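Local coordinates for acetyl-CoA C-acetyltransferase (Syntrophomonas wolfei subsp. wolfei, PDB 7N7Z), which probably catalyses the reversible joining of two acetyl-CoA molecules into acetoacetyl-CoA with release of coenzyme A, at residues L33-I36 / A37-A41; E196-F199 / D200-I203; N320-F323 / A324-L328; G357-V360 / G361-L365. All coordinates share one frame; numbering follows the deposited sequence.

Contact 1: L33-I36 / A37-A41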
loop_
_atom_site.group_PDB
_atom_site.type_symbol
_atom_site.label_atom_id
_atom_site.label_comp_id
_atom_site.label_asym_id
_atom_site.label_seq_id
_atom_site.Cartn_x
_atom_site.Cartn_y
_atom_site.Cartn_z
ATOM N N LEU B 33 25.512 2.021 -5.655
ATOM C CA LEU B 33 26.147 2.983 -6.549
ATOM C C LEU B 33 27.107 3.882 -5.779
ATOM O O LEU B 33 28.208 4.180 -6.256
ATOM C CB LEU B 33 25.093 3.832 -7.258
ATOM C CG LEU B 33 24.297 3.183 -8.390
ATOM C CD1 LEU B 33 23.046 4.000 -8.677
ATOM C CD2 LEU B 33 25.139 3.039 -9.646
ATOM N N ALA B 34 26.698 4.328 -4.588
ATOM C CA ALA B 34 27.570 5.159 -3.767
ATOM C C ALA B 34 28.857 4.427 -3.414
ATOM O O ALA B 34 29.939 5.025 -3.406
ATOM C CB ALA B 34 26.835 5.588 -2.497
ATOM N N ILE B 35 28.761 3.128 -3.122
ATOM C CA ILE B 35 29.947 2.359 -2.756
ATOM C C ILE B 35 30.919 2.290 -3.926
ATOM O O ILE B 35 32.138 2.413 -3.748
ATOM C CB ILE B 35 29.538 0.954 -2.272
ATOM C CG1 ILE B 35 29.043 1.020 -0.826
ATOM C CG2 ILE B 35 30.704 -0.019 -2.388
ATOM C CD1 ILE B 35 28.161 -0.135 -0.432
ATOM N N ILE B 36 30.401 2.092 -5.139
ATOM C CA ILE B 36 31.270 2.005 -6.309
ATOM C C ILE B 36 31.963 3.340 -6.555
ATOM O O ILE B 36 33.177 3.395 -6.782
ATOM C CB ILE B 36 30.466 1.546 -7.540
ATOM C CG1 ILE B 36 30.031 0.089 -7.372
ATOM C CG2 ILE B 36 31.296 1.713 -8.810
ATOM C CD1 ILE B 36 28.963 -0.355 -8.352
ATOM N N ALA B 37 31.205 4.437 -6.500
ATOM C CA ALA B 37 31.799 5.753 -6.711
ATOM C C ALA B 37 32.774 6.104 -5.594
ATOM O O ALA B 37 33.838 6.682 -5.851
ATOM C CB ALA B 37 30.701 6.812 -6.812
ATOM N N ALA B 38 32.430 5.764 -4.350
ATOM C CA ALA B 38 33.308 6.080 -3.228
ATOM C C ALA B 38 34.619 5.310 -3.320
ATOM O O ALA B 38 35.697 5.879 -3.112
ATOM C CB ALA B 38 32.602 5.778 -1.907
ATOM N N ASN B 39 34.547 4.011 -3.624
ATOM C CA ASN B 39 35.765 3.219 -3.759
ATOM C C ASN B 39 36.651 3.765 -4.871
ATOM O O ASN B 39 37.878 3.818 -4.730
ATOM C CB ASN B 39 35.411 1.757 -4.025
ATOM C CG ASN B 39 35.075 0.999 -2.758
ATOM O OD1 ASN B 39 35.658 1.243 -1.700
ATOM N ND2 ASN B 39 34.129 0.074 -2.857
ATOM N N ALA B 40 36.044 4.179 -5.985
ATOM C CA ALA B 40 36.818 4.748 -7.082
ATOM C C ALA B 40 37.562 5.998 -6.633
ATOM O O ALA B 40 38.767 6.136 -6.867
ATOM C CB ALA B 40 35.900 5.062 -8.262
ATOM N N ALA B 41 36.857 6.922 -5.979
ATOM C CA ALA B 41 37.505 8.144 -5.517
ATOM C C ALA B 41 38.614 7.837 -4.517
ATOM O O ALA B 41 39.687 8.449 -4.562
ATOM C CB ALA B 41 36.469 9.083 -4.900
#
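Ala37 bonds through its backbone N to Leu33 O at 3.0 Å, an almost straight link with an N-H...O angle of 171°, and its methyl lies beside the same carbonyl. One residue on, Ala38 N reaches Ala34 O at 2.8 Å, a somewhat more bent bond, while its CB passes 3.1 Å from that Ala34 O. These are i to i+4 bonds of an unbroken alpha-helix, spanning residues 30 to 45. In the layered thiolase fold this helix packs on the large mixed sheet: Leu33 and Ala37 both rest on Ala257 of strand 254-264, where the methyl of Ala37 leaves little bulk between helix and strand. Ala34 and Ile35 instead meet Ile73 of helix 69-76, an example of one helix offering different faces to different neighbours. Asn39 carries the more distinctive side-chain contact. Its N donates to Ile35 O at 2.9 Å, and its CG sits beside its own backbone N, opposite the carbonyl carbon (chi1 -82°), which sends the amide back along the helix surface. There Asn39 ND2 lies 3.5 Å from Ile35 CG2, the two side chains running alongside each other in the same direction. The amide N also comes 3.2 Å from Ile35 O, but at an angle too poor for a hydrogen bond, so this carbonyl is held by the backbone N of Asn39. Ala40 N follows with Ile36 O at 3.1 Å, and both Ile36 and Ala40 place their side chains against Val204.

Contact 2: E196-F199 / D200-I203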
loop_
_atom_site.group_PDB
_atom_site.type_symbol
_atom_site.label_atom_id
_atom_site.label_comp_id
_atom_site.label_asym_id
_atom_site.label_seq_id
_atom_site.Cartn_x
_atom_site.Cartn_y
_atom_site.Cartn_z
ATOM N N GLU B 196 32.835 9.915 -27.932
ATOM C CA GLU B 196 34.261 10.183 -28.057
ATOM C C GLU B 196 35.048 9.801 -26.810
ATOM O O GLU B 196 36.282 9.868 -26.836
ATOM C CB GLU B 196 34.487 11.664 -28.374
ATOM C CG GLU B 196 33.970 12.083 -29.743
ATOM C CD GLU B 196 34.043 13.582 -29.967
ATOM O OE1 GLU B 196 34.314 14.318 -28.995
ATOM O OE2 GLU B 196 33.834 14.022 -31.118
ATOM N N GLY B 197 34.375 9.408 -25.730
ATOM C CA GLY B 197 35.065 8.969 -24.535
ATOM C C GLY B 197 35.578 10.078 -23.649
ATOM O O GLY B 197 36.506 9.849 -22.867
ATOM N N ILE B 198 35.000 11.276 -23.737
ATOM C CA ILE B 198 35.477 12.384 -22.916
ATOM C C ILE B 198 35.205 12.124 -21.439
ATOM O O ILE B 198 35.925 12.632 -20.571
ATOM C CB ILE B 198 34.839 13.705 -23.392
ATOM C CG1 ILE B 198 35.410 14.085 -24.764
ATOM C CG2 ILE B 198 35.057 14.811 -22.356
ATOM C CD1 ILE B 198 35.067 15.488 -25.232
ATOM N N PHE B 199 34.176 11.340 -21.125
ATOM C CA PHE B 199 33.816 11.041 -19.744
ATOM C C PHE B 199 34.470 9.769 -19.218
ATOM O O PHE B 199 34.193 9.375 -18.080
ATOM C CB PHE B 199 32.294 10.910 -19.611
ATOM C CG PHE B 199 31.538 12.147 -20.009
ATOM C CD1 PHE B 199 31.786 13.359 -19.387
ATOM C CD2 PHE B 199 30.574 12.092 -21.000
ATOM C CE1 PHE B 199 31.089 14.495 -19.750
ATOM C CE2 PHE B 199 29.872 13.225 -21.367
ATOM C CZ PHE B 199 30.130 14.428 -20.740
ATOM N N ASP B 200 35.331 9.122 -20.006
ATOM C CA ASP B 200 35.882 7.835 -19.594
ATOM C C ASP B 200 36.769 7.972 -18.362
ATOM O O ASP B 200 36.790 7.081 -17.504
ATOM C CB ASP B 200 36.662 7.209 -20.749
ATOM C CG ASP B 200 35.756 6.619 -21.813
ATOM O OD1 ASP B 200 34.521 6.636 -21.620
ATOM O OD2 ASP B 200 36.276 6.141 -22.842
ATOM N N ARG B 201 37.506 9.080 -18.250
ATOM C CA ARG B 201 38.422 9.243 -17.127
ATOM C C ARG B 201 37.665 9.352 -15.807
ATOM O O ARG B 201 38.007 8.680 -14.827
ATOM C CB ARG B 201 39.299 10.476 -17.337
ATOM C CG ARG B 201 40.219 10.395 -18.540
ATOM C CD ARG B 201 40.676 11.780 -18.972
ATOM N NE ARG B 201 39.558 12.607 -19.411
ATOM C CZ ARG B 201 39.460 13.917 -19.220
ATOM N NH1 ARG B 201 40.412 14.602 -18.605
ATOM N NH2 ARG B 201 38.379 14.557 -19.655
ATOM N N GLU B 202 36.634 10.197 -15.763
ATOM C CA GLU B 202 35.916 10.431 -14.514
ATOM C C GLU B 202 35.001 9.271 -14.144
ATOM O O GLU B 202 34.709 9.074 -12.959
ATOM C CB GLU B 202 35.097 11.721 -14.613
ATOM C CG GLU B 202 33.997 11.692 -15.663
ATOM C CD GLU B 202 33.484 13.078 -16.005
ATOM O OE1 GLU B 202 34.247 13.858 -16.614
ATOM O OE2 GLU B 202 32.320 13.388 -15.667
ATOM N N ILE B 203 34.549 8.498 -15.121
ATOM C CA ILE B 203 33.558 7.461 -14.869
ATOM C C ILE B 203 34.228 6.245 -14.248
ATOM O O ILE B 203 35.369 5.901 -14.580
ATOM C CB ILE B 203 32.824 7.088 -16.171
ATOM C CG1 ILE B 203 31.650 8.044 -16.401
ATOM C CG2 ILE B 203 32.336 5.637 -16.129
ATOM C CD1 ILE B 203 30.938 7.848 -17.727
HETATM O O HOH W 1 38.290 10.876 -20.986
HETATM O O HOH W 2 36.341 12.030 -17.827
#
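The Schellman motif that ends helix 176-196 passes directly into a type I beta turn, in which Asp200 N donates to Gly197 O at 3.2 Å from well above the carbonyl plane. Gly197 has positive phi, and a beta carbon there would run into Asp200 OD2. Two waters bridge the bend: one joins Gly197 O to Arg201 NE, the other joins Ile198 O to Glu202 N and OE1. Arg201, its chain bent at chi3 (-63°), swings the guanidinium back so that NH2 reaches Ile198 O at 3.3 Å, in the planes of both groups, while NH1 forms a salt bridge with Glu376 of helix 360-378. If a methionine replaced Arg201, Glu376 would probably lose its ionic mate and Ile198 O one of its donors, leaving the turn less firmly tied to that helix. Glu202 folds its CG into the crowded position between N and carbonyl carbon (chi1 64°) and runs beside Phe199, its OE2 being taken by Arg15 and Ser370. Ile203 N bonds to Phe199 O at 3.1 Å, and its CD1 packs on Phe199 CB. The carboxylate of Glu202 stands steeply against the Phe199 ring, OE1 meeting the ring edge 3.7 Å from CD1.

Contact 3: N320-F323 / A324-L328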
loop_
_atom_site.group_PDB
_atom_site.type_symbol
_atom_site.label_atom_id
_atom_site.label_comp_id
_atom_site.label_asym_id
_atom_site.label_seq_id
_atom_site.Cartn_x
_atom_site.Cartn_y
_atom_site.Cartn_z
ATOM N N ASN B 320 24.567 23.539 -14.203
ATOM C CA ASN B 320 23.571 22.514 -14.475
ATOM C C ASN B 320 22.369 23.114 -15.194
ATOM O O ASN B 320 21.786 24.102 -14.738
ATOM C CB ASN B 320 23.126 21.851 -13.172
ATOM C CG ASN B 320 22.221 20.656 -13.406
ATOM O OD1 ASN B 320 22.569 19.735 -14.145
ATOM N ND2 ASN B 320 21.050 20.670 -12.780
ATOM N N GLU B 321 22.004 22.514 -16.323
ATOM C CA GLU B 321 20.825 22.923 -17.083
ATOM C C GLU B 321 19.652 22.070 -16.618
ATOM O O GLU B 321 19.498 20.923 -17.045
ATOM C CB GLU B 321 21.060 22.768 -18.583
ATOM C CG GLU B 321 22.290 23.490 -19.126
ATOM C CD GLU B 321 22.687 23.003 -20.509
ATOM O OE1 GLU B 321 22.270 21.888 -20.891
ATOM O OE2 GLU B 321 23.413 23.735 -21.217
ATOM N N ALA B 322 18.826 22.624 -15.728
ATOM C CA ALA B 322 17.621 21.919 -15.305
ATOM C C ALA B 322 16.546 21.974 -16.382
ATOM O O ALA B 322 15.901 20.962 -16.676
ATOM C CB ALA B 322 17.094 22.510 -13.997
ATOM N N PHE B 323 16.338 23.150 -16.971
ATOM C CA PHE B 323 15.438 23.318 -18.100
ATOM C C PHE B 323 16.025 24.381 -19.015
ATOM O O PHE B 323 16.693 25.312 -18.556
ATOM C CB PHE B 323 14.026 23.717 -17.654
ATOM C CG PHE B 323 13.465 22.847 -16.563
ATOM C CD1 PHE B 323 13.677 23.161 -15.230
ATOM C CD2 PHE B 323 12.727 21.717 -16.869
ATOM C CE1 PHE B 323 13.164 22.363 -14.226
ATOM C CE2 PHE B 323 12.212 20.916 -15.870
ATOM C CZ PHE B 323 12.431 21.238 -14.547
ATOM N N ALA B 324 15.779 24.232 -20.318
ATOM C CA ALA B 324 16.303 25.197 -21.281
ATOM C C ALA B 324 15.838 26.609 -20.942
ATOM O O ALA B 324 16.637 27.553 -20.925
ATOM C CB ALA B 324 15.874 24.812 -22.697
ATOM N N ALA B 325 14.542 26.770 -20.666
ATOM C CA ALA B 325 14.032 28.073 -20.254
ATOM C C ALA B 325 14.722 28.554 -18.984
ATOM O O ALA B 325 15.008 29.748 -18.836
ATOM C CB ALA B 325 12.519 28.003 -20.043
ATOM N N GLN B 326 14.997 27.634 -18.057
ATOM C CA GLN B 326 15.672 28.010 -16.819
ATOM C C GLN B 326 17.048 28.597 -17.101
ATOM O O GLN B 326 17.432 29.614 -16.512
ATOM C CB GLN B 326 15.782 26.792 -15.899
ATOM C CG GLN B 326 16.526 27.053 -14.599
ATOM C CD GLN B 326 17.922 26.450 -14.575
ATOM O OE1 GLN B 326 18.291 25.659 -15.444
ATOM N NE2 GLN B 326 18.703 26.823 -13.569
ATOM N N VAL B 327 17.804 27.971 -18.005
ATOM C CA VAL B 327 19.132 28.476 -18.347
ATOM C C VAL B 327 19.022 29.845 -19.004
ATOM O O VAL B 327 19.682 30.807 -18.595
ATOM C CB VAL B 327 19.867 27.478 -19.258
ATOM C CG1 VAL B 327 21.260 27.997 -19.603
ATOM C CG2 VAL B 327 19.943 26.114 -18.602
ATOM N N LEU B 328 18.193 29.949 -20.045
ATOM C CA LEU B 328 18.043 31.225 -20.737
ATOM C C LEU B 328 17.577 32.320 -19.789
ATOM O O LEU B 328 17.878 33.499 -20.006
ATOM C CB LEU B 328 17.070 31.072 -21.906
ATOM C CG LEU B 328 17.482 30.077 -22.995
ATOM C CD1 LEU B 328 16.486 30.107 -24.141
ATOM C CD2 LEU B 328 18.888 30.354 -23.512
HETATM O O HOH W 3 20.553 24.372 -12.565
#
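Gln326 and Ala322 face each other across the first turn of a helix, the glutamine amide reaching back over the chain that leads in. Its CG points away from its own backbone N (chi1 177°), and a sharp bend at chi2 (-106°) then turns the amide toward Ala322. As a result Gln326 OE1 takes the N-H of Ala322 at 3.1 Å; the bond is bent, and the donor stands above the amide plane instead of lying in it. The other end of the amide, NE2, donates to Gly293 O and makes a weak bond to a water that donates to Asn320 O at a short 2.5 Å. Residues 320 to 323 read Asn-Glu-Ala-Phe, the NEAF signature of thiolases, which here joins strand 316-319 to helix 324-336. In relatives the asparagine of this signature lines the active site, consistent with Asn320 lying against His358, while Gln326 borders the predicted active-site residue Cys388. Were a leucine to replace Gln326, Ala322 N and Gly293 O would probably both lose a bonding partner, and the NEAF loop would be less well fixed. Phe323, the N-cap residue, gives its carbonyl to Val327 N at 2.9 Å. Its ring runs off toward Met161 and Ala165, while Gln326 CB comes to the ring's edge, near its plane, 4.0 Å from Phe323 CB. Glu321 and Val327 cross obliquely, Glu321 CB and CG both touching Val327 CG2, the former at 3.5 Å; beyond them the Glu321 carboxylate is bonded to Ser186.

Contact 4: G357-V360 / G361-L365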
loop_
_atom_site.group_PDB
_atom_site.type_symbol
_atom_site.label_atom_id
_atom_site.label_comp_id
_atom_site.label_asym_id
_atom_site.label_seq_id
_atom_site.Cartn_x
_atom_site.Cartn_y
_atom_site.Cartn_z
ATOM N N GLY B 357 21.166 14.274 -18.161
ATOM C CA GLY B 357 20.252 13.909 -17.098
ATOM C C GLY B 357 20.567 14.639 -15.803
ATOM O O GLY B 357 21.597 15.296 -15.650
ATOM N N HIS B 358 19.646 14.500 -14.855
ATOM C CA HIS B 358 19.716 15.221 -13.586
ATOM C C HIS B 358 19.390 14.288 -12.434
ATOM O O HIS B 358 18.273 14.288 -11.905
ATOM C CB HIS B 358 18.766 16.422 -13.594
ATOM C CG HIS B 358 18.835 17.256 -12.353
ATOM N ND1 HIS B 358 19.987 17.392 -11.609
ATOM C CD2 HIS B 358 17.893 17.999 -11.725
ATOM C CE1 HIS B 358 19.754 18.183 -10.578
ATOM N NE2 HIS B 358 18.490 18.565 -10.624
ATOM N N PRO B 359 20.348 13.472 -12.012
ATOM C CA PRO B 359 20.180 12.764 -10.737
ATOM C C PRO B 359 20.287 13.763 -9.601
ATOM O O PRO B 359 21.389 14.227 -9.299
ATOM C CB PRO B 359 21.326 11.752 -10.725
ATOM C CG PRO B 359 22.363 12.332 -11.642
ATOM C CD PRO B 359 21.636 13.170 -12.663
ATOM N N VAL B 360 19.162 14.094 -8.968
ATOM C CA VAL B 360 19.099 15.281 -8.117
ATOM C C VAL B 360 20.178 15.245 -7.042
ATOM O O VAL B 360 20.964 16.188 -6.897
ATOM C CB VAL B 360 17.695 15.419 -7.501
ATOM C CG1 VAL B 360 17.573 16.720 -6.723
ATOM C CG2 VAL B 360 16.626 15.348 -8.585
ATOM N N GLY B 361 20.217 14.169 -6.256
ATOM C CA GLY B 361 21.131 14.120 -5.128
ATOM C C GLY B 361 22.593 14.072 -5.522
ATOM O O GLY B 361 23.453 14.568 -4.786
ATOM N N ALA B 362 22.900 13.475 -6.673
ATOM C CA ALA B 362 24.280 13.340 -7.119
ATOM C C ALA B 362 24.771 14.530 -7.928
ATOM O O ALA B 362 25.984 14.760 -7.993
ATOM C CB ALA B 362 24.438 12.068 -7.962
ATOM N N THR B 363 23.861 15.300 -8.531
ATOM C CA THR B 363 24.269 16.301 -9.511
ATOM C C THR B 363 25.150 17.375 -8.887
ATOM O O THR B 363 26.112 17.837 -9.512
ATOM C CB THR B 363 23.036 16.937 -10.151
ATOM O OG1 THR B 363 22.321 15.949 -10.903
ATOM C CG2 THR B 363 23.443 18.080 -11.071
ATOM N N GLY B 364 24.830 17.796 -7.663
ATOM C CA GLY B 364 25.603 18.853 -7.030
ATOM C C GLY B 364 27.092 18.573 -7.032
ATOM O O GLY B 364 27.905 19.483 -7.213
ATOM N N LEU B 365 27.470 17.310 -6.827
ATOM C CA LEU B 365 28.870 16.912 -6.882
ATOM C C LEU B 365 29.279 16.419 -8.262
ATOM O O LEU B 365 30.461 16.497 -8.613
ATOM C CB LEU B 365 29.150 15.817 -5.848
ATOM C CG LEU B 365 30.595 15.319 -5.772
ATOM C CD1 LEU B 365 31.549 16.461 -5.453
ATOM C CD2 LEU B 365 30.717 14.210 -4.739
#
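His358 turns its ring away from its backbone N (chi1 -177°), and Thr363 sets its hydroxyl opposite its carbonyl carbon and beside its N (chi1 -65°); together these torsions bring imidazole and hydroxyl into contact, the two side chains crossing at about a right angle. His358 ND1 donates to Thr363 OG1 at 2.8 Å, the oxygen lying 19° out of the ring plane. Thr363 CB meets the same ring edge, 3.4 Å from His358 ND1, while Val360 CA covers one ring face, offset toward the rim. The hydroxyl passes its own hydrogen on to Pro359 O at 2.5 Å, a tight bond that comes from above the carbonyl plane. Thr363 N also donates to this oxygen, at 2.8 Å and almost in line with the C=O, so a single residue grips the oxygen twice. A weak bond from Ala362 N adds a third donor. Gly357, His358 and Pro359 form the GHP signature of thiolases, placed where the loop after helix 353-356 runs into helix 360-378 near the centre of the chain. His358 is a predicted proton acceptor and its side chain lies about 3 Å from that of Cys92, the predicted acyl carrier. Thr363 thus probably acts as a second-shell residue that limits rotation of the imidazole, its hydroxyl held in turn by the Pro359 carbonyl. Pro359 CB rests on Ala362 CB at 4.2 Å.

The four contacts follow one another along the chain without interleaving, contacts 1 and 2 in the N-terminal thiolase domain and contacts 3 and 4 in the C-terminal one. Contact 1 lies on helix 30-45 and contact 2 in the loop between helix 176-196 and strand 206-208, their nearest atoms about 6 Å apart. Contacts 1 and 3 are farthest apart, their centres about 29 Å apart on opposite sides of the chain's centre. Contact 4, close to that centre, touches contact 3, where Asn320 ND2 packs 3.6 Å from His358 CE1. The NEAF and GHP signatures thus meet at the predicted active site; contacts 1 and 2 lie away from it, Arg201 tying contact 2 to contact 4's helix 360-378.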